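Local coordinates for acyl-CoA thioesterase II TesB2 (Mycobacterium marinum, PDB 3U0A), which probably hydrolyses fatty acyl-CoA thioesters to free fatty acids and coenzyme A, at residues G64-R68 with E101-M106; G87-R92 with A108-Q114; Q171-R177 with E235-Q241. All blocks are in the same frame, centred on the assembly; numbering follows the deposited sequence.

Contact 1: residues G64-R68 with E101-M106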
loop_
_atom_site.group_PDB
_atom_site.type_symbol
_atom_site.label_atom_id
_atom_site.label_comp_id
_atom_site.label_asym_id
_atom_site.label_seq_id
_atom_site.Cartn_x
_atom_site.Cartn_y
_atom_site.Cartn_z
ATOM N N GLY A 64 2.704 1.049 7.072
ATOM C CA GLY A 64 3.557 0.570 8.149
ATOM C C GLY A 64 3.767 -0.922 8.214
ATOM O O GLY A 64 3.065 -1.684 7.619
ATOM N N TYR A 65 4.736 -1.322 8.999
ATOM C CA TYR A 65 5.158 -2.684 9.102
ATOM C C TYR A 65 5.038 -3.166 10.567
ATOM O O TYR A 65 5.621 -2.583 11.478
ATOM C CB TYR A 65 6.608 -2.772 8.650
ATOM C CG TYR A 65 6.850 -3.033 7.175
ATOM C CD1 TYR A 65 6.191 -4.065 6.508
ATOM C CD2 TYR A 65 7.803 -2.293 6.467
ATOM C CE1 TYR A 65 6.431 -4.324 5.167
ATOM C CE2 TYR A 65 8.065 -2.548 5.131
ATOM C CZ TYR A 65 7.380 -3.572 4.468
ATOM O OH TYR A 65 7.623 -3.821 3.112
ATOM N N PHE A 66 4.291 -4.249 10.774
ATOM C CA PHE A 66 4.151 -4.857 12.095
ATOM C C PHE A 66 5.349 -5.758 12.345
ATOM O O PHE A 66 5.464 -6.846 11.787
ATOM C CB PHE A 66 2.872 -5.663 12.165
ATOM C CG PHE A 66 1.633 -4.835 12.042
ATOM C CD1 PHE A 66 1.073 -4.247 13.170
ATOM C CD2 PHE A 66 1.036 -4.643 10.821
ATOM C CE1 PHE A 66 -0.063 -3.501 13.099
ATOM C CE2 PHE A 66 -0.104 -3.886 10.735
ATOM C CZ PHE A 66 -0.665 -3.322 11.882
ATOM N N LEU A 67 6.271 -5.270 13.155
ATOM C CA LEU A 67 7.540 -5.932 13.281
ATOM C C LEU A 67 7.481 -7.010 14.364
ATOM O O LEU A 67 7.946 -8.111 14.156
ATOM C CB LEU A 67 8.652 -4.904 13.536
ATOM C CG LEU A 67 8.902 -3.826 12.466
ATOM C CD1 LEU A 67 10.066 -2.974 12.884
ATOM C CD2 LEU A 67 9.160 -4.420 11.106
ATOM N N ARG A 68 6.890 -6.688 15.506
ATOM C CA ARG A 68 6.932 -7.569 16.670
ATOM C C ARG A 68 5.655 -7.541 17.445
ATOM O O ARG A 68 4.892 -6.598 17.366
ATOM C CB ARG A 68 8.042 -7.139 17.622
ATOM C CG ARG A 68 9.344 -7.876 17.398
ATOM C CD ARG A 68 10.481 -7.121 18.058
ATOM N NE ARG A 68 11.059 -6.091 17.172
ATOM C CZ ARG A 68 12.282 -6.144 16.651
ATOM N NH1 ARG A 68 12.717 -5.148 15.842
ATOM N NH2 ARG A 68 13.074 -7.183 16.935
ATOM N N GLU A 101 13.019 -2.123 21.697
ATOM C CA GLU A 101 12.786 -2.785 20.407
ATOM C C GLU A 101 11.729 -2.040 19.600
ATOM O O GLU A 101 10.700 -1.653 20.145
ATOM C CB GLU A 101 12.331 -4.240 20.610
ATOM C CG GLU A 101 13.229 -5.129 21.495
ATOM C CD GLU A 101 14.549 -5.573 20.831
ATOM O OE1 GLU A 101 15.118 -4.826 19.965
ATOM O OE2 GLU A 101 15.050 -6.683 21.181
ATOM N N VAL A 102 11.970 -1.839 18.304
ATOM C CA VAL A 102 10.913 -1.305 17.433
ATOM C C VAL A 102 9.891 -2.436 17.127
ATOM O O VAL A 102 10.242 -3.472 16.556
ATOM C CB VAL A 102 11.467 -0.661 16.134
ATOM C CG1 VAL A 102 10.318 -0.152 15.263
ATOM C CG2 VAL A 102 12.423 0.458 16.467
ATOM N N ILE A 103 8.651 -2.234 17.579
ATOM C CA ILE A 103 7.568 -3.213 17.422
ATOM C C ILE A 103 6.702 -2.930 16.190
ATOM O O ILE A 103 6.115 -3.822 15.625
ATOM C CB ILE A 103 6.691 -3.311 18.702
ATOM C CG1 ILE A 103 5.797 -2.073 18.905
ATOM C CG2 ILE A 103 7.551 -3.540 19.950
ATOM C CD1 ILE A 103 4.891 -2.214 20.126
ATOM N N PHE A 104 6.662 -1.666 15.785
ATOM C CA PHE A 104 5.884 -1.202 14.664
ATOM C C PHE A 104 6.579 -0.010 14.057
ATOM O O PHE A 104 7.036 0.845 14.755
ATOM C CB PHE A 104 4.454 -0.819 15.124
ATOM C CG PHE A 104 3.563 -0.345 14.006
ATOM C CD1 PHE A 104 3.029 -1.243 13.090
ATOM C CD2 PHE A 104 3.304 1.002 13.827
ATOM C CE1 PHE A 104 2.239 -0.798 12.042
ATOM C CE2 PHE A 104 2.509 1.441 12.798
ATOM C CZ PHE A 104 1.976 0.546 11.904
ATOM N N SER A 105 6.642 0.049 12.747
ATOM C CA SER A 105 7.288 1.165 12.042
ATOM C C SER A 105 6.406 1.634 10.892
ATOM O O SER A 105 5.819 0.850 10.176
ATOM C CB SER A 105 8.671 0.777 11.507
ATOM O OG SER A 105 9.381 1.923 11.052
ATOM N N MET A 106 6.371 2.932 10.689
ATOM C CA MET A 106 5.284 3.546 10.005
ATOM C C MET A 106 5.684 4.852 9.317
ATOM O O MET A 106 6.536 5.570 9.762
ATOM C CB MET A 106 4.260 3.845 11.056
ATOM C CG MET A 106 3.012 4.400 10.528
ATOM S SD MET A 106 2.218 5.355 11.812
ATOM C CE MET A 106 1.625 6.687 10.750
#

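Contact 2: residues G87-R92 with A108-Q114. With SO4 (sulfate ion), chain I.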
loop_
_atom_site.group_PDB
_atom_site.type_symbol
_atom_site.label_atom_id
_atom_site.label_comp_id
_atom_site.label_asym_id
_atom_site.label_seq_id
_atom_site.Cartn_x
_atom_site.Cartn_y
_atom_site.Cartn_z
ATOM N N GLY A 87 5.602 23.074 1.550
ATOM C CA GLY A 87 4.484 24.007 1.452
ATOM C C GLY A 87 3.110 23.364 1.350
ATOM O O GLY A 87 2.137 23.933 1.821
ATOM N N SER A 88 3.049 22.197 0.714
ATOM C CA SER A 88 1.798 21.475 0.464
ATOM C C SER A 88 1.743 20.143 1.182
ATOM O O SER A 88 0.662 19.686 1.544
ATOM C CB SER A 88 1.618 21.195 -1.037
ATOM O OG SER A 88 1.361 22.395 -1.736
ATOM N N PHE A 89 2.903 19.519 1.361
ATOM C CA PHE A 89 2.974 18.213 1.941
ATOM C C PHE A 89 3.946 18.180 3.145
ATOM O O PHE A 89 5.027 18.804 3.134
ATOM C CB PHE A 89 3.415 17.206 0.869
ATOM C CG PHE A 89 2.352 16.905 -0.178
ATOM C CD1 PHE A 89 2.210 17.719 -1.288
ATOM C CD2 PHE A 89 1.506 15.797 -0.053
ATOM C CE1 PHE A 89 1.256 17.459 -2.237
ATOM C CE2 PHE A 89 0.539 15.542 -1.013
ATOM C CZ PHE A 89 0.424 16.378 -2.108
ATOM N N VAL A 90 3.553 17.454 4.186
ATOM C CA VAL A 90 4.421 17.165 5.299
ATOM C C VAL A 90 4.479 15.645 5.417
ATOM O O VAL A 90 3.485 14.945 5.183
ATOM C CB VAL A 90 3.897 17.845 6.581
ATOM C CG1 VAL A 90 4.545 17.273 7.821
ATOM C CG2 VAL A 90 4.107 19.364 6.525
ATOM N N THR A 91 5.656 15.111 5.724
ATOM C CA THR A 91 5.801 13.662 5.882
ATOM C C THR A 91 6.395 13.351 7.232
ATOM O O THR A 91 7.310 14.033 7.648
ATOM C CB THR A 91 6.725 13.050 4.795
ATOM O OG1 THR A 91 6.295 13.477 3.487
ATOM C CG2 THR A 91 6.708 11.527 4.867
ATOM N N ARG A 92 5.895 12.299 7.881
ATOM C CA ARG A 92 6.426 11.808 9.151
ATOM C C ARG A 92 6.800 10.334 9.113
ATOM O O ARG A 92 6.159 9.570 8.392
ATOM C CB ARG A 92 5.389 12.024 10.241
ATOM C CG ARG A 92 5.064 13.493 10.518
ATOM C CD ARG A 92 6.273 14.241 11.057
ATOM N NE ARG A 92 5.998 15.627 11.429
ATOM C CZ ARG A 92 6.362 16.703 10.738
ATOM N NH1 ARG A 92 7.027 16.609 9.573
ATOM N NH2 ARG A 92 6.050 17.893 11.204
ATOM N N ALA A 108 3.556 8.309 7.220
ATOM C CA ALA A 108 2.312 8.970 6.861
ATOM C C ALA A 108 2.577 10.304 6.166
ATOM O O ALA A 108 3.561 10.968 6.470
ATOM C CB ALA A 108 1.428 9.162 8.094
ATOM N N SER A 109 1.664 10.682 5.248
ATOM C CA SER A 109 1.761 11.921 4.465
ATOM C C SER A 109 0.576 12.837 4.758
ATOM O O SER A 109 -0.551 12.383 4.886
ATOM C CB SER A 109 1.831 11.608 2.960
ATOM O OG SER A 109 2.274 12.724 2.181
ATOM N N PHE A 110 0.861 14.125 4.857
ATOM C CA PHE A 110 -0.124 15.151 5.168
ATOM C C PHE A 110 -0.114 16.284 4.090
ATOM O O PHE A 110 0.948 16.738 3.648
ATOM C CB PHE A 110 0.168 15.725 6.567
ATOM C CG PHE A 110 0.260 14.677 7.660
ATOM C CD1 PHE A 110 1.314 13.794 7.704
ATOM C CD2 PHE A 110 -0.709 14.595 8.646
ATOM C CE1 PHE A 110 1.403 12.834 8.686
ATOM C CE2 PHE A 110 -0.632 13.624 9.647
ATOM C CZ PHE A 110 0.429 12.736 9.661
ATOM N N GLN A 111 -1.298 16.721 3.665
ATOM C CA GLN A 111 -1.420 17.705 2.599
ATOM C C GLN A 111 -2.396 18.776 2.960
ATOM O O GLN A 111 -3.377 18.534 3.645
ATOM C CB GLN A 111 -1.885 17.028 1.308
ATOM C CG GLN A 111 -2.006 17.943 0.079
ATOM C CD GLN A 111 -2.805 17.318 -1.062
ATOM O OE1 GLN A 111 -3.609 16.441 -0.841
ATOM N NE2 GLN A 111 -2.571 17.773 -2.282
ATOM N N THR A 112 -2.159 19.966 2.438
ATOM C CA THR A 112 -3.152 21.041 2.549
ATOM C C THR A 112 -4.372 20.814 1.616
ATOM O O THR A 112 -4.395 19.940 0.745
ATOM C CB THR A 112 -2.539 22.445 2.309
ATOM O OG1 THR A 112 -1.814 22.441 1.085
ATOM C CG2 THR A 112 -1.618 22.838 3.420
ATOM N N ALA A 113 -5.412 21.606 1.843
ATOM C CA ALA A 113 -6.593 21.564 0.986
ATOM C C ALA A 113 -6.240 22.163 -0.365
ATOM O O ALA A 113 -5.865 23.309 -0.439
ATOM C CB ALA A 113 -7.761 22.321 1.627
ATOM N N GLN A 114 -6.318 21.354 -1.411
ATOM C CA GLN A 114 -6.051 21.816 -2.764
ATOM C C GLN A 114 -7.032 21.150 -3.740
ATOM O O GLN A 114 -7.953 20.467 -3.311
ATOM C CB GLN A 114 -4.594 21.515 -3.128
ATOM C CG GLN A 114 -3.621 21.850 -2.000
ATOM C CD GLN A 114 -2.158 21.802 -2.418
ATOM O OE1 GLN A 114 -1.647 20.753 -2.875
ATOM N NE2 GLN A 114 -1.461 22.935 -2.244
HETATM S S SO4 I . 4.543 21.799 -3.610
HETATM O O1 SO4 I . 5.176 22.162 -4.925
HETATM O O2 SO4 I . 3.561 20.669 -3.873
HETATM O O3 SO4 I . 5.575 21.276 -2.656
HETATM O O4 SO4 I . 3.947 23.068 -3.037
#

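Contact 3: residues Q171-R177 with E235-Q241. With SO4 (sulfate ion), chain C.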
loop_
_atom_site.group_PDB
_atom_site.type_symbol
_atom_site.label_atom_id
_atom_site.label_comp_id
_atom_site.label_asym_id
_atom_site.label_seq_id
_atom_site.Cartn_x
_atom_site.Cartn_y
_atom_site.Cartn_z
ATOM N N GLN A 171 -13.925 -12.795 -1.922
ATOM C CA GLN A 171 -14.497 -11.476 -1.652
ATOM C C GLN A 171 -15.233 -11.552 -0.348
ATOM O O GLN A 171 -15.764 -12.601 0.036
ATOM C CB GLN A 171 -15.521 -11.030 -2.743
ATOM C CG GLN A 171 -14.902 -10.568 -4.052
ATOM C CD GLN A 171 -15.928 -10.424 -5.164
ATOM O OE1 GLN A 171 -15.950 -11.218 -6.110
ATOM N NE2 GLN A 171 -16.781 -9.408 -5.062
ATOM N N GLN A 172 -15.299 -10.416 0.317
ATOM C CA GLN A 172 -16.134 -10.309 1.482
ATOM C C GLN A 172 -16.624 -8.881 1.651
ATOM O O GLN A 172 -15.882 -7.945 1.411
ATOM C CB GLN A 172 -15.376 -10.785 2.698
ATOM C CG GLN A 172 -16.032 -10.389 3.991
ATOM C CD GLN A 172 -15.516 -11.180 5.164
ATOM O OE1 GLN A 172 -16.158 -12.146 5.551
ATOM N NE2 GLN A 172 -14.352 -10.798 5.728
ATOM N N GLN A 173 -17.889 -8.733 2.039
ATOM C CA GLN A 173 -18.471 -7.427 2.314
ATOM C C GLN A 173 -19.004 -7.343 3.727
ATOM O O GLN A 173 -19.775 -8.209 4.153
ATOM C CB GLN A 173 -19.546 -7.097 1.282
ATOM C CG GLN A 173 -18.920 -6.584 -0.003
ATOM C CD GLN A 173 -19.846 -6.645 -1.191
ATOM O OE1 GLN A 173 -20.959 -7.178 -1.100
ATOM N NE2 GLN A 173 -19.403 -6.088 -2.316
ATOM N N VAL A 174 -18.574 -6.298 4.443
ATOM C CA VAL A 174 -19.002 -6.039 5.816
ATOM C C VAL A 174 -19.463 -4.600 6.017
ATOM O O VAL A 174 -18.773 -3.662 5.621
ATOM C CB VAL A 174 -17.865 -6.313 6.821
ATOM C CG1 VAL A 174 -18.431 -6.346 8.228
ATOM C CG2 VAL A 174 -17.180 -7.631 6.508
ATOM N N TRP A 175 -20.616 -4.425 6.650
ATOM C CA TRP A 175 -21.049 -3.099 7.083
ATOM C C TRP A 175 -20.693 -2.899 8.517
ATOM O O TRP A 175 -20.897 -3.764 9.340
ATOM C CB TRP A 175 -22.543 -2.959 6.985
ATOM C CG TRP A 175 -23.112 -2.829 5.618
ATOM C CD1 TRP A 175 -23.631 -3.828 4.829
ATOM C CD2 TRP A 175 -23.298 -1.601 4.855
ATOM N NE1 TRP A 175 -24.090 -3.322 3.651
ATOM C CE2 TRP A 175 -23.921 -1.990 3.606
ATOM C CE3 TRP A 175 -23.030 -0.270 5.085
ATOM C CZ2 TRP A 175 -24.250 -1.072 2.633
ATOM C CZ3 TRP A 175 -23.331 0.655 4.093
ATOM C CH2 TRP A 175 -23.934 0.262 2.892
ATOM N N PHE A 176 -20.192 -1.727 8.840
ATOM C CA PHE A 176 -19.833 -1.433 10.218
ATOM C C PHE A 176 -20.169 -0.012 10.581
ATOM O O PHE A 176 -20.218 0.871 9.727
ATOM C CB PHE A 176 -18.347 -1.767 10.540
ATOM C CG PHE A 176 -17.314 -0.953 9.764
ATOM C CD1 PHE A 176 -16.606 0.101 10.366
ATOM C CD2 PHE A 176 -16.985 -1.271 8.432
ATOM C CE1 PHE A 176 -15.627 0.818 9.657
ATOM C CE2 PHE A 176 -16.019 -0.528 7.718
ATOM C CZ PHE A 176 -15.338 0.506 8.341
ATOM N N ARG A 177 -20.378 0.202 11.872
ATOM C CA ARG A 177 -20.800 1.477 12.383
ATOM C C ARG A 177 -20.533 1.475 13.890
ATOM O O ARG A 177 -20.857 0.503 14.575
ATOM C CB ARG A 177 -22.295 1.658 12.077
ATOM C CG ARG A 177 -22.951 2.801 12.820
ATOM C CD ARG A 177 -24.430 2.970 12.473
ATOM N NE ARG A 177 -25.321 2.064 13.175
ATOM C CZ ARG A 177 -26.654 2.161 13.182
ATOM N NH1 ARG A 177 -27.281 3.139 12.517
ATOM N NH2 ARG A 177 -27.375 1.269 13.849
ATOM N N GLU A 235 -21.670 6.476 11.467
ATOM C CA GLU A 235 -22.671 6.234 10.420
ATOM C C GLU A 235 -22.234 5.023 9.620
ATOM O O GLU A 235 -21.066 4.651 9.664
ATOM C CB GLU A 235 -22.812 7.466 9.511
ATOM C CG GLU A 235 -23.660 8.583 10.132
ATOM C CD GLU A 235 -23.849 9.815 9.230
ATOM O OE1 GLU A 235 -23.322 9.852 8.060
ATOM O OE2 GLU A 235 -24.577 10.742 9.699
ATOM N N TRP A 236 -23.152 4.398 8.896
ATOM C CA TRP A 236 -22.802 3.188 8.173
ATOM C C TRP A 236 -21.689 3.391 7.154
ATOM O O TRP A 236 -21.740 4.321 6.319
ATOM C CB TRP A 236 -24.025 2.577 7.494
ATOM C CG TRP A 236 -24.983 1.898 8.459
ATOM C CD1 TRP A 236 -26.267 2.288 8.784
ATOM C CD2 TRP A 236 -24.754 0.661 9.227
ATOM N NE1 TRP A 236 -26.818 1.422 9.677
ATOM C CE2 TRP A 236 -25.971 0.431 9.991
ATOM C CE3 TRP A 236 -23.691 -0.234 9.359
ATOM C CZ2 TRP A 236 -26.110 -0.645 10.858
ATOM C CZ3 TRP A 236 -23.838 -1.312 10.230
ATOM C CH2 TRP A 236 -25.036 -1.509 10.969
ATOM N N LEU A 237 -20.673 2.529 7.262
ATOM C CA LEU A 237 -19.617 2.356 6.263
ATOM C C LEU A 237 -19.696 0.931 5.689
ATOM O O LEU A 237 -19.839 -0.040 6.440
ATOM C CB LEU A 237 -18.246 2.564 6.901
ATOM C CG LEU A 237 -18.010 3.893 7.584
ATOM C CD1 LEU A 237 -16.771 3.825 8.447
ATOM C CD2 LEU A 237 -17.950 5.043 6.565
ATOM N N LEU A 238 -19.619 0.811 4.368
ATOM C CA LEU A 238 -19.490 -0.487 3.731
ATOM C C LEU A 238 -18.049 -0.773 3.352
ATOM O O LEU A 238 -17.401 -0.001 2.633
ATOM C CB LEU A 238 -20.330 -0.579 2.485
ATOM C CG LEU A 238 -20.117 -1.785 1.547
ATOM C CD1 LEU A 238 -20.700 -3.059 2.142
ATOM C CD2 LEU A 238 -20.770 -1.485 0.220
ATOM N N TYR A 239 -17.560 -1.894 3.859
ATOM C CA TYR A 239 -16.255 -2.339 3.550
ATOM C C TYR A 239 -16.328 -3.386 2.471
ATOM O O TYR A 239 -16.722 -4.514 2.717
ATOM C CB TYR A 239 -15.597 -2.964 4.745
ATOM C CG TYR A 239 -14.113 -2.790 4.736
ATOM C CD1 TYR A 239 -13.412 -2.365 3.591
ATOM C CD2 TYR A 239 -13.385 -3.059 5.875
ATOM C CE1 TYR A 239 -12.019 -2.193 3.626
ATOM C CE2 TYR A 239 -11.999 -2.897 5.916
ATOM C CZ TYR A 239 -11.314 -2.452 4.824
ATOM O OH TYR A 239 -9.948 -2.289 4.987
ATOM N N ASP A 240 -15.911 -3.016 1.282
ATOM C CA ASP A 240 -15.858 -3.953 0.188
ATOM C C ASP A 240 -14.428 -4.513 0.070
ATOM O O ASP A 240 -13.503 -3.781 -0.271
ATOM C CB ASP A 240 -16.327 -3.260 -1.084
ATOM C CG ASP A 240 -16.403 -4.177 -2.239
ATOM O OD1 ASP A 240 -16.712 -5.359 -2.060
ATOM O OD2 ASP A 240 -16.145 -3.701 -3.334
ATOM N N GLN A 241 -14.290 -5.807 0.379
ATOM C CA GLN A 241 -12.987 -6.458 0.586
ATOM C C GLN A 241 -12.757 -7.582 -0.394
ATOM O O GLN A 241 -13.703 -8.115 -0.989
ATOM C CB GLN A 241 -12.859 -7.071 1.986
ATOM C CG GLN A 241 -13.294 -6.198 3.128
ATOM C CD GLN A 241 -13.256 -6.930 4.469
ATOM O OE1 GLN A 241 -13.581 -8.110 4.547
ATOM N NE2 GLN A 241 -12.870 -6.225 5.527
HETATM S S SO4 C . -31.021 3.150 13.228
HETATM O O1 SO4 C . -30.511 3.905 12.030
HETATM O O2 SO4 C . -31.493 1.764 12.878
HETATM O O3 SO4 C . -29.983 3.029 14.304
HETATM O O4 SO4 C . -32.164 3.937 13.771
#

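Contact 1: residues G64-R68 with E101-M106
The Phe66 ring carries Phe104 over one face, with Phe104 CE1 3.6 Å above its plane near the centre, while the guanidinium of Arg68 has Glu101 CB over one face and Val102 O at its edge. The two rings belong to neighbouring antiparallel strands of the N-terminal hotdog domain, and Arg68 lies just past the end of strand 58-66. Tyr65 and Ser105 form a hydrogen-bonded pair flanked by the non-hydrogen-bonded pairs Gly64-Met106 and Phe66-Phe104. The two phenylalanines lie side by side and point the same way, but their planes meet obliquely at 53°. A chi1 of -179° turns the Phe104 ring so that CD1 comes to 3.3 Å from Tyr65 O, and the ring also packs on Ala42 and Ser45 of helix 34-51; His223 meets the Phe66 ring edge-to-face. On the other face of the sheet Tyr65 leads away from Ser105 to stack on His63 of the second subunit, and its OH is hydrogen-bonded to Ser61 of that subunit.

Past Phe66 the regular ladder gives way to shared acceptors. Ile103 O accepts hydrogen bonds from Leu67 N (2.9 Å) and Arg68 N (3.0 Å), both on the same face of its carbonyl plane. Beside them, Leu67 CD1 rests 3.7 Å from Val102 CG1. The Arg68 chain, bent at chi3, hydrogen-bonds side-on to one oxygen: NE lies 2.8 Å from Val102 O, above the carbonyl plane, and NH1 3.1 Å from it on a lone pair.

Contact 2: residues G87-R92 with A108-Q114
Phe89 and Gln111 run side by side from a non-hydrogen-bonded pair of the antiparallel hairpin formed by strands 89-98 and 101-111, part of the N-terminal hotdog domain. The tight part of the contact is here and toward Arg92. Gln111 CG sits over one face of the Phe89 ring, 3.8 Å from its centroid in a CH-pi contact, and the amide follows the ring with its plane only 23° away, bringing NE2 to 3.3 Å from Phe89 CZ. The glutamine chain, extended from a chi1 of -178°, thus lies along the ring, and its OE1 is held by Arg250 of the second subunit. On the opposite face of the sheet Phe110 packs on Ala49 and Val50 of helix 34-51; Val90 O meets the edge of its ring in plane, and the Arg92 chain crosses Phe110 at about a right angle, CG coming near CE1. Paired backbone bonds join Val90 with Phe110 and Arg92 with Ala108. The Arg92 guanidinium leads away, NH1 in a salt bridge with Asp85 and NH2 hydrogen-bonded to Thr52 O.

Toward Ser88 and Gln114 the contact becomes looser and more exposed. The last backbone bond runs from Thr112 N to Ser88 O (3.0 Å). Within 108-114, Gln111 NE2 donates to Gln114 OE1, which Arg275 of the second subunit also reaches; this helps fix the Gln114 amide beside Ser88. Arg275 further binds a sulfate, probably from the crystallisation liquor. Ser88 OG stands between these groups, accepting from Gln114 NE2 at 2.9 Å and donating to sulfate O4 at 3.0 Å.

Contact 3: residues Q171-R177 with E235-Q241
Arg177 crosses one face of the Trp236 indole, its guanidinium plane inclined by 19° to the ring. CD lies over the five-membered ring, 3.9 Å from its centroid, and the bend at chi3 (81°) lays the guanidinium over the indole, while its edge meets a sulfate, probably from the crystallisation liquor, through NH2 to O3 at 3.2 Å and weaker bonds from NH1. Trp175 CB packs against Trp236 CE3, and the six-membered ring of Trp175 takes Leu238 CB over its face, 3.6 Å from the centroid. Phe176, on the other face of this antiparallel pair, crosses Leu237 obliquely, with Leu237 CB over its ring and Tyr239 CB at its edge. That face packs toward helix 186-200 in the C-terminal hotdog domain, where Tyr239 OH bonds Ser197.

Toward the start of 171-177, side chains pair pointing the same way. On the Phe176 face Gln172 NE2 hydrogen-bonds Gln241 OE1 (3.0 Å), the oxygen in its amide plane. On the Trp175 face Gln173 NE2 reaches Asp240 OD1 at 2.8 Å from above the carboxylate plane; this donated N-H would probably help stabilise negative charge on Asp240 OD1.

From the N terminus, strand 58-66 opens contact 1, and the chain then passes through strands 76-85 and 89-98 before strand 101-111 closes it. Contact 2 opens inside that span, at residues 87-92, but closes beyond it, at 108-114, so the two loops cross. They share strand 101-111, which is flanked by 58-66 in contact 1 and by 89-98 in contact 2; their centres are 23 Å apart, and both touch the second subunit. Contact 3 follows in series, joining strands 171-178 and 237-247 around a loop that includes helix 186-200. It belongs to the C-terminal hotdog unit, across the chain's centre from contact 1.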